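Local coordinates for sigma regulatory family protein-PP2C phosphatase (Chlamydia trachomatis serovar L2, PDB 6MAB) that probably helps regulate the TCA cycle through a periplasmic domain, the part present here, thought to sense TCA cycle intermediates and coupled to a PP2C-type phosphatase, at residues Lys73-Arg87 with Ala90-Asn102. Residues are numbered along the deposited sequence; the frame is centred on the assembly and turned at random.
Sequences KEISLVKKEADGNFR and ASSRIEQLGKNYN
The buried carboxylate of E74 meets the hydroxyl edge of the Y101 ring, their planes turned 40° apart: the phenol OH donates to the syn lone pair of OE2, with Y101 OH 2.5 Å from E74 OE2. S76 OG donates to the same oxygen from its anti side, so OE2 is gripped twice, while E74 OE1 pairs with R93 NH1 at 2.7 Å, a salt bridge whose hydrogen bond is weak. Glutamate's chain, straight from chi1 (178°) onward, is long enough to collect all three donors, which probably favour its charged form. Q96 NE2 positions Y101 OH as second shell, and E95 OE2 shares R93, binding NE in the guanidinium plane. Just past the strand, S92's short hydroxyl accepts from I75 N (2.9 Å, 168°) while S92 N returns a bond to I75 O; S76 and S91 form a non-hydrogen-bonded pair, and S91 OG accepts R93 N in an ST turn. Farther along, N102 uses both ends of its amide, OD1 taking F86 N at 2.7 Å and ND2 reaching N85 OD1 from above its carbonyl plane. Y101 N satisfies F86 O, and R87 NE donates to G98 O. The whole is an antiparallel beta hairpin, strands 74-80 and 86-91, at the edge of a five-stranded sensor-domain sheet; its following loop returns along the outer strand at 86-87, laying Y101 over the face carrying E74, S76 and V78.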
ATOM      1  N   LYS A  73       3.420 -14.382   1.286  1.00 23.79           N
ATOM      2  CA  LYS A  73       3.825 -14.395   2.682  1.00 26.38           C
ATOM      3  C   LYS A  73       2.755 -15.061   3.533  1.00 25.76           C
ATOM      4  O   LYS A  73       3.078 -15.761   4.497  1.00 27.37           O
ATOM      5  CB  LYS A  73       4.110 -12.976   3.169  1.00 23.59           C
ATOM      6  CG  LYS A  73       4.434 -12.915   4.670  1.00 35.32           C
ATOM      7  CD  LYS A  73       4.732 -11.496   5.148  1.00 36.42           C
ATOM      8  CE  LYS A  73       5.121 -11.488   6.622  1.00 41.77           C
ATOM      9  NZ  LYS A  73       6.572 -11.711   6.772  1.00 44.21           N
ATOM     10  N   GLU A  74       1.489 -14.882   3.169  1.00 21.80           N
ATOM     11  CA  GLU A  74       0.382 -15.483   3.895  1.00 24.81           C
ATOM     12  C   GLU A  74      -0.833 -15.529   2.994  1.00 21.66           C
ATOM     13  O   GLU A  74      -1.166 -14.531   2.348  1.00 22.85           O
ATOM     14  CB  GLU A  74       0.041 -14.673   5.161  1.00 24.78           C
ATOM     15  CG  GLU A  74      -1.145 -15.214   5.970  1.00 30.47           C
ATOM     16  CD  GLU A  74      -1.388 -14.425   7.257  1.00 31.67           C
ATOM     17  OE1 GLU A  74      -0.406 -13.871   7.778  1.00 30.58           O
ATOM     18  OE2 GLU A  74      -2.547 -14.355   7.740  1.00 23.65           O
ATOM     19  N   ILE A  75      -1.509 -16.666   2.975  1.00 20.12           N
ATOM     20  CA  ILE A  75      -2.893 -16.705   2.539  1.00 18.93           C
ATOM     21  C   ILE A  75      -3.712 -17.383   3.633  1.00 19.60           C
ATOM     22  O   ILE A  75      -3.357 -18.474   4.093  1.00 25.66           O
ATOM     23  CB  ILE A  75      -3.042 -17.418   1.181  1.00 20.39           C
ATOM     24  CG1 ILE A  75      -4.508 -17.510   0.821  1.00 22.80           C
ATOM     25  CG2 ILE A  75      -2.431 -18.796   1.225  1.00 32.59           C
ATOM     26  CD1 ILE A  75      -4.720 -17.812  -0.638  1.00 31.99           C
ATOM     27  N   SER A  76      -4.780 -16.707   4.084  1.00 22.56           N
ATOM     28  CA  SER A  76      -5.572 -17.153   5.226  1.00 23.24           C
ATOM     29  C   SER A  76      -7.066 -17.068   4.943  1.00 17.98           C
ATOM     30  O   SER A  76      -7.541 -16.105   4.347  1.00 21.20           O
ATOM     31  CB  SER A  76      -5.270 -16.308   6.475  1.00 22.62           C
ATOM     32  OG  SER A  76      -3.941 -16.511   6.910  1.00 23.13           O
ATOM     33  N   LEU A  77      -7.790 -18.081   5.410  1.00 22.57           N
ATOM     34  CA  LEU A  77      -9.236 -18.043   5.511  1.00 23.47           C
ATOM     35  C   LEU A  77      -9.592 -17.593   6.911  1.00 22.90           C
ATOM     36  O   LEU A  77      -9.240 -18.267   7.895  1.00 25.00           O
ATOM     37  CB  LEU A  77      -9.847 -19.409   5.251  1.00 24.35           C
ATOM     38  CG  LEU A  77      -9.949 -19.994   3.864  1.00 38.21           C
ATOM     39  CD1 LEU A  77     -10.623 -21.363   4.013  1.00 34.93           C
ATOM     40  CD2 LEU A  77     -10.752 -19.059   2.966  1.00 37.26           C
ATOM     41  N   VAL A  78     -10.304 -16.478   6.992  1.00 23.26           N
ATOM     42  CA  VAL A  78     -10.629 -15.814   8.245  1.00 23.25           C
ATOM     43  C   VAL A  78     -12.133 -15.908   8.427  1.00 27.79           C
ATOM     44  O   VAL A  78     -12.899 -15.320   7.658  1.00 25.65           O
ATOM     45  CB  VAL A  78     -10.148 -14.358   8.251  1.00 23.69           C
ATOM     46  CG1 VAL A  78     -10.335 -13.727   9.663  1.00 25.28           C
ATOM     47  CG2 VAL A  78      -8.699 -14.298   7.821  1.00 23.32           C
ATOM     48  N   LYS A  79     -12.565 -16.651   9.445  1.00 26.78           N
ATOM     49  CA  LYS A  79     -13.988 -16.830   9.677  1.00 27.00           C
ATOM     50  C   LYS A  79     -14.542 -15.583  10.345  1.00 35.87           C
ATOM     51  O   LYS A  79     -13.922 -15.018  11.248  1.00 29.53           O
ATOM     52  CB  LYS A  79     -14.238 -18.053  10.560  1.00 29.73           C
ATOM     53  CG  LYS A  79     -15.681 -18.264  10.919  1.00 32.76           C
ATOM     54  CD  LYS A  79     -15.836 -19.468  11.838  1.00 44.55           C
ATOM     55  CE  LYS A  79     -17.287 -19.678  12.234  1.00 51.85           C
ATOM     56  NZ  LYS A  79     -18.134 -20.010  11.050  1.00 67.12           N
ATOM     57  N   LYS A  80     -15.707 -15.144   9.895  1.00 27.87           N
ATOM     58  CA  LYS A  80     -16.474 -14.152  10.632  1.00 29.57           C
ATOM     59  C   LYS A  80     -17.373 -14.916  11.596  1.00 33.47           C
ATOM     60  O   LYS A  80     -18.330 -15.577  11.179  1.00 38.32           O
ATOM     61  CB  LYS A  80     -17.276 -13.259   9.690  1.00 35.42           C
ATOM     62  CG  LYS A  80     -17.896 -12.037  10.369  1.00 38.20           C
ATOM     63  CD  LYS A  80     -18.767 -11.284   9.376  1.00 36.82           C
ATOM     64  CE  LYS A  80     -19.409 -10.043   9.975  1.00 40.30           C
ATOM     65  NZ  LYS A  80     -20.286  -9.399   8.955  1.00 42.52           N
ATOM     66  N   GLU A  81     -17.044 -14.857  12.882  1.00 33.07           N
ATOM     67  CA  GLU A  81     -17.831 -15.545  13.892  1.00 38.25           C
ATOM     68  C   GLU A  81     -19.199 -14.875  14.047  1.00 40.92           C
ATOM     69  O   GLU A  81     -19.442 -13.768  13.557  1.00 42.60           O
ATOM     70  CB  GLU A  81     -17.084 -15.550  15.226  1.00 41.36           C
ATOM     71  CG  GLU A  81     -15.676 -16.119  15.166  1.00 60.05           C
ATOM     72  CD  GLU A  81     -15.643 -17.634  15.254  1.00 66.69           C
ATOM     73  OE1 GLU A  81     -16.706 -18.270  15.079  1.00 63.95           O
ATOM     74  OE2 GLU A  81     -14.552 -18.185  15.513  1.00 73.32           O
ATOM     75  N   ALA A  82     -20.105 -15.560  14.752  1.00 45.63           N
ATOM     76  CA  ALA A  82     -21.451 -15.025  14.923  1.00 47.32           C
ATOM     77  C   ALA A  82     -21.427 -13.692  15.663  1.00 56.49           C
ATOM     78  O   ALA A  82     -22.174 -12.770  15.316  1.00 58.16           O
ATOM     79  CB  ALA A  82     -22.330 -16.037  15.657  1.00 44.59           C
ATOM     80  N   ASP A  83     -20.569 -13.564  16.677  1.00 58.91           N
ATOM     81  CA  ASP A  83     -20.445 -12.308  17.421  1.00 51.52           C
ATOM     82  C   ASP A  83     -19.716 -11.197  16.627  1.00 52.49           C
ATOM     83  O   ASP A  83     -19.431 -10.150  17.223  1.00 51.41           O
ATOM     84  CB  ASP A  83     -19.725 -12.564  18.749  1.00 48.48           C
ATOM     85  CG  ASP A  83     -18.366 -13.209  18.566  1.00 69.45           C
ATOM     86  OD1 ASP A  83     -17.750 -13.022  17.502  1.00 65.53           O
ATOM     87  OD2 ASP A  83     -17.913 -13.909  19.496  1.00 76.38           O
ATOM     88  N   GLY A  84     -19.413 -11.403  15.342  1.00 50.79           N
ATOM     89  CA  GLY A  84     -18.764 -10.401  14.522  1.00 41.41           C
ATOM     90  C   GLY A  84     -17.251 -10.391  14.599  1.00 43.80           C
ATOM     91  O   GLY A  84     -16.618  -9.665  13.822  1.00 47.74           O
ATOM     92  N   ASN A  85     -16.654 -11.162  15.508  1.00 46.98           N
ATOM     93  CA  ASN A  85     -15.205 -11.268  15.595  1.00 48.88           C
ATOM     94  C   ASN A  85     -14.663 -12.122  14.453  1.00 38.81           C
ATOM     95  O   ASN A  85     -15.340 -13.026  13.948  1.00 33.81           O
ATOM     96  CB  ASN A  85     -14.786 -11.883  16.931  1.00 49.24           C
ATOM     97  CG  ASN A  85     -15.115 -10.993  18.124  1.00 61.86           C
ATOM     98  OD1 ASN A  85     -15.048  -9.768  18.042  1.00 49.43           O
ATOM     99  ND2 ASN A  85     -15.463 -11.614  19.239  1.00 72.88           N
ATOM    100  N   PHE A  86     -13.418 -11.843  14.068  1.00 33.87           N
ATOM    101  CA  PHE A  86     -12.735 -12.566  13.000  1.00 31.77           C
ATOM    102  C   PHE A  86     -11.655 -13.471  13.575  1.00 29.66           C
ATOM    103  O   PHE A  86     -10.905 -13.068  14.474  1.00 31.68           O
ATOM    104  CB  PHE A  86     -12.101 -11.590  12.004  1.00 31.33           C
ATOM    105  CG  PHE A  86     -13.100 -10.878  11.141  1.00 31.89           C
ATOM    106  CD1 PHE A  86     -13.587 -11.480  10.003  1.00 31.11           C
ATOM    107  CD2 PHE A  86     -13.550  -9.617  11.473  1.00 35.38           C
ATOM    108  CE1 PHE A  86     -14.513 -10.832   9.193  1.00 30.15           C
ATOM    109  CE2 PHE A  86     -14.475  -8.965  10.673  1.00 30.48           C
ATOM    110  CZ  PHE A  86     -14.957  -9.585   9.531  1.00 30.20           C
ATOM    111  N   ARG A  87     -11.568 -14.691  13.057  1.00 31.12           N
ATOM    112  CA  ARG A  87     -10.595 -15.658  13.552  1.00 28.42           C
ATOM    113  C   ARG A  87     -10.008 -16.458  12.394  1.00 29.43           C
ATOM    114  O   ARG A  87     -10.746 -16.909  11.515  1.00 33.20           O
ATOM    115  CB  ARG A  87     -11.238 -16.594  14.561  1.00 35.02           C
ATOM    116  CG  ARG A  87     -10.259 -17.469  15.292  1.00 44.52           C
ATOM    117  CD  ARG A  87     -10.988 -18.440  16.203  1.00 52.41           C
ATOM    118  NE  ARG A  87     -10.066 -19.106  17.112  1.00 78.86           N
ATOM    119  CZ  ARG A  87     -10.290 -20.288  17.677  1.00 87.43           C
ATOM    120  NH1 ARG A  87     -11.406 -20.960  17.412  1.00 86.05           N
ATOM    121  NH2 ARG A  87      -9.386 -20.805  18.500  1.00 85.85           N
ATOM    122  N   ALA A  90      -7.843 -21.159   8.715  1.00 26.88           N
ATOM    123  CA  ALA A  90      -6.891 -21.886   7.888  1.00 30.81           C
ATOM    124  C   ALA A  90      -5.886 -20.879   7.346  1.00 26.72           C
ATOM    125  O   ALA A  90      -6.264 -19.760   6.991  1.00 25.78           O
ATOM    126  CB  ALA A  90      -7.589 -22.625   6.745  1.00 31.28           C
ATOM    127  N   SER A  91      -4.607 -21.268   7.310  1.00 26.78           N
ATOM    128  CA  SER A  91      -3.563 -20.385   6.805  1.00 31.32           C
ATOM    129  C   SER A  91      -2.386 -21.177   6.243  1.00 33.15           C
ATOM    130  O   SER A  91      -2.024 -22.239   6.763  1.00 34.44           O
ATOM    131  CB  SER A  91      -3.042 -19.458   7.904  1.00 31.04           C
ATOM    132  OG  SER A  91      -2.142 -18.510   7.351  1.00 28.33           O
ATOM    133  N   SER A  92      -1.788 -20.643   5.180  1.00 27.64           N
ATOM    134  CA  SER A  92      -0.487 -21.122   4.725  1.00 24.11           C
ATOM    135  C   SER A  92       0.604 -20.840   5.741  1.00 33.32           C
ATOM    136  O   SER A  92       1.680 -21.441   5.649  1.00 37.93           O
ATOM    137  CB  SER A  92      -0.116 -20.469   3.393  1.00 35.34           C
ATOM    138  OG  SER A  92       0.077 -19.076   3.546  1.00 29.79           O
ATOM    139  N   ARG A  93       0.361 -19.919   6.680  1.00 35.06           N
ATOM    140  CA  ARG A  93       1.263 -19.647   7.805  1.00 41.36           C
ATOM    141  C   ARG A  93       0.698 -20.374   9.013  1.00 35.71           C
ATOM    142  O   ARG A  93      -0.205 -19.868   9.684  1.00 36.93           O
ATOM    143  CB  ARG A  93       1.378 -18.155   8.101  1.00 42.75           C
ATOM    144  CG  ARG A  93       2.415 -17.411   7.294  1.00 52.92           C
ATOM    145  CD  ARG A  93       2.324 -15.912   7.556  1.00 65.66           C
ATOM    146  NE  ARG A  93       3.007 -15.485   8.771  1.00 57.59           N
ATOM    147  CZ  ARG A  93       2.890 -14.267   9.300  1.00 56.25           C
ATOM    148  NH1 ARG A  93       2.105 -13.353   8.735  1.00 49.57           N
ATOM    149  NH2 ARG A  93       3.552 -13.962  10.402  1.00 56.96           N
ATOM    150  N   ILE A  94       1.247 -21.558   9.298  1.00 37.18           N
ATOM    151  CA  ILE A  94       0.676 -22.403  10.338  1.00 49.73           C
ATOM    152  C   ILE A  94       0.626 -21.646  11.651  1.00 38.69           C
ATOM    153  O   ILE A  94      -0.312 -21.803  12.447  1.00 36.06           O
ATOM    154  CB  ILE A  94       1.491 -23.704  10.463  1.00 52.92           C
ATOM    155  CG1 ILE A  94       1.544 -24.427   9.109  1.00 66.07           C
ATOM    156  CG2 ILE A  94       0.928 -24.604  11.564  1.00 48.07           C
ATOM    157  CD1 ILE A  94       0.196 -24.689   8.470  1.00 62.90           C
ATOM    158  N   GLU A  95       1.639 -20.811  11.896  1.00 46.08           N
ATOM    159  CA  GLU A  95       1.750 -20.085  13.151  1.00 42.75           C
ATOM    160  C   GLU A  95       0.608 -19.087  13.348  1.00 40.38           C
ATOM    161  O   GLU A  95       0.336 -18.686  14.487  1.00 43.27           O
ATOM    162  CB  GLU A  95       3.111 -19.377  13.201  1.00 41.72           C
ATOM    163  CG  GLU A  95       3.316 -18.252  12.156  1.00 46.33           C
ATOM    164  CD  GLU A  95       3.975 -18.711  10.840  1.00 58.53           C
ATOM    165  OE1 GLU A  95       3.883 -19.905  10.465  1.00 49.30           O
ATOM    166  OE2 GLU A  95       4.591 -17.849  10.168  1.00 51.59           O
ATOM    167  N   GLN A  96      -0.059 -18.677  12.269  1.00 31.34           N
ATOM    168  CA  GLN A  96      -1.205 -17.774  12.348  1.00 32.66           C
ATOM    169  C   GLN A  96      -2.507 -18.486  12.680  1.00 36.39           C
ATOM    170  O   GLN A  96      -3.499 -17.824  13.001  1.00 32.71           O
ATOM    171  CB  GLN A  96      -1.412 -17.026  11.027  1.00 34.75           C
ATOM    172  CG  GLN A  96      -0.282 -16.110  10.627  1.00 32.49           C
ATOM    173  CD  GLN A  96       0.056 -15.110  11.698  1.00 36.15           C
ATOM    174  OE1 GLN A  96       0.844 -15.405  12.601  1.00 37.80           O
ATOM    175  NE2 GLN A  96      -0.536 -13.922  11.619  1.00 35.77           N
ATOM    176  N   LEU A  97      -2.529 -19.808  12.620  1.00 36.03           N
ATOM    177  CA  LEU A  97      -3.777 -20.531  12.759  1.00 32.47           C
ATOM    178  C   LEU A  97      -4.433 -20.265  14.116  1.00 33.18           C
ATOM    179  O   LEU A  97      -3.796 -20.380  15.169  1.00 35.84           O
ATOM    180  CB  LEU A  97      -3.502 -22.018  12.566  1.00 36.26           C
ATOM    181  CG  LEU A  97      -4.688 -22.953  12.430  1.00 38.36           C
ATOM    182  CD1 LEU A  97      -5.547 -22.543  11.246  1.00 36.50           C
ATOM    183  CD2 LEU A  97      -4.173 -24.367  12.245  1.00 42.46           C
ATOM    184  N   GLY A  98      -5.726 -19.920  14.088  1.00 38.86           N
ATOM    185  CA  GLY A  98      -6.503 -19.697  15.296  1.00 34.88           C
ATOM    186  C   GLY A  98      -6.453 -18.289  15.863  1.00 36.50           C
ATOM    187  O   GLY A  98      -7.174 -18.001  16.832  1.00 35.72           O
ATOM    188  N   LYS A  99      -5.647 -17.401  15.286  1.00 35.62           N
ATOM    189  CA  LYS A  99      -5.458 -16.073  15.853  1.00 41.30           C
ATOM    190  C   LYS A  99      -6.690 -15.207  15.628  1.00 36.52           C
ATOM    191  O   LYS A  99      -7.318 -15.254  14.566  1.00 31.64           O
ATOM    192  CB  LYS A  99      -4.235 -15.401  15.222  1.00 38.22           C
ATOM    193  CG  LYS A  99      -2.902 -15.946  15.738  1.00 42.58           C
ATOM    194  CD  LYS A  99      -1.714 -15.212  15.136  1.00 34.54           C
ATOM    195  CE  LYS A  99      -0.420 -15.566  15.880  1.00 33.59           C
ATOM    196  NZ  LYS A  99       0.755 -14.858  15.281  1.00 38.17           N
ATOM    197  N   ASN A 100      -7.033 -14.404  16.630  1.00 33.98           N
ATOM    198  CA  ASN A 100      -8.029 -13.363  16.418  1.00 32.15           C
ATOM    199  C   ASN A 100      -7.482 -12.317  15.452  1.00 33.16           C
ATOM    200  O   ASN A 100      -6.354 -11.846  15.606  1.00 29.86           O
ATOM    201  CB  ASN A 100      -8.409 -12.697  17.726  1.00 38.38           C
ATOM    202  CG  ASN A 100      -9.333 -11.524  17.507  1.00 48.33           C
ATOM    203  OD1 ASN A 100      -8.894 -10.439  17.125  1.00 39.17           O
ATOM    204  ND2 ASN A 100     -10.624 -11.741  17.714  1.00 57.29           N
ATOM    205  N   TYR A 101      -8.278 -11.955  14.455  1.00 31.96           N
ATOM    206  CA  TYR A 101      -7.826 -11.081  13.376  1.00 27.57           C
ATOM    207  C   TYR A 101      -8.695  -9.827  13.274  1.00 25.78           C
ATOM    208  O   TYR A 101      -8.795  -9.206  12.214  1.00 25.95           O
ATOM    209  CB  TYR A 101      -7.818 -11.857  12.059  1.00 24.61           C
ATOM    210  CG  TYR A 101      -6.461 -12.160  11.474  1.00 24.74           C
ATOM    211  CD1 TYR A 101      -5.367 -12.405  12.279  1.00 25.31           C
ATOM    212  CD2 TYR A 101      -6.282 -12.196  10.099  1.00 20.78           C
ATOM    213  CE1 TYR A 101      -4.131 -12.682  11.743  1.00 29.90           C
ATOM    214  CE2 TYR A 101      -5.046 -12.473   9.542  1.00 23.08           C
ATOM    215  CZ  TYR A 101      -3.965 -12.723  10.389  1.00 27.40           C
ATOM    216  OH  TYR A 101      -2.721 -12.995   9.872  1.00 28.77           O
ATOM    217  N   ASN A 102      -9.318  -9.421  14.379  1.00 29.26           N
ATOM    218  CA  ASN A 102     -10.145  -8.218  14.349  1.00 28.49           C
ATOM    219  C   ASN A 102      -9.345  -7.001  13.909  1.00 28.60           C
ATOM    220  O   ASN A 102      -9.848  -6.156  13.164  1.00 29.08           O
ATOM    221  CB  ASN A 102     -10.750  -7.948  15.727  1.00 31.55           C
ATOM    222  CG  ASN A 102     -11.872  -8.896  16.069  1.00 48.80           C
ATOM    223  OD1 ASN A 102     -12.333  -9.664  15.226  1.00 42.29           O
ATOM    224  ND2 ASN A 102     -12.348  -8.821  17.306  1.00 47.52           N
TER
HETATM  225  O   HOH W   1       2.396 -18.618   2.980  1.00 32.19           O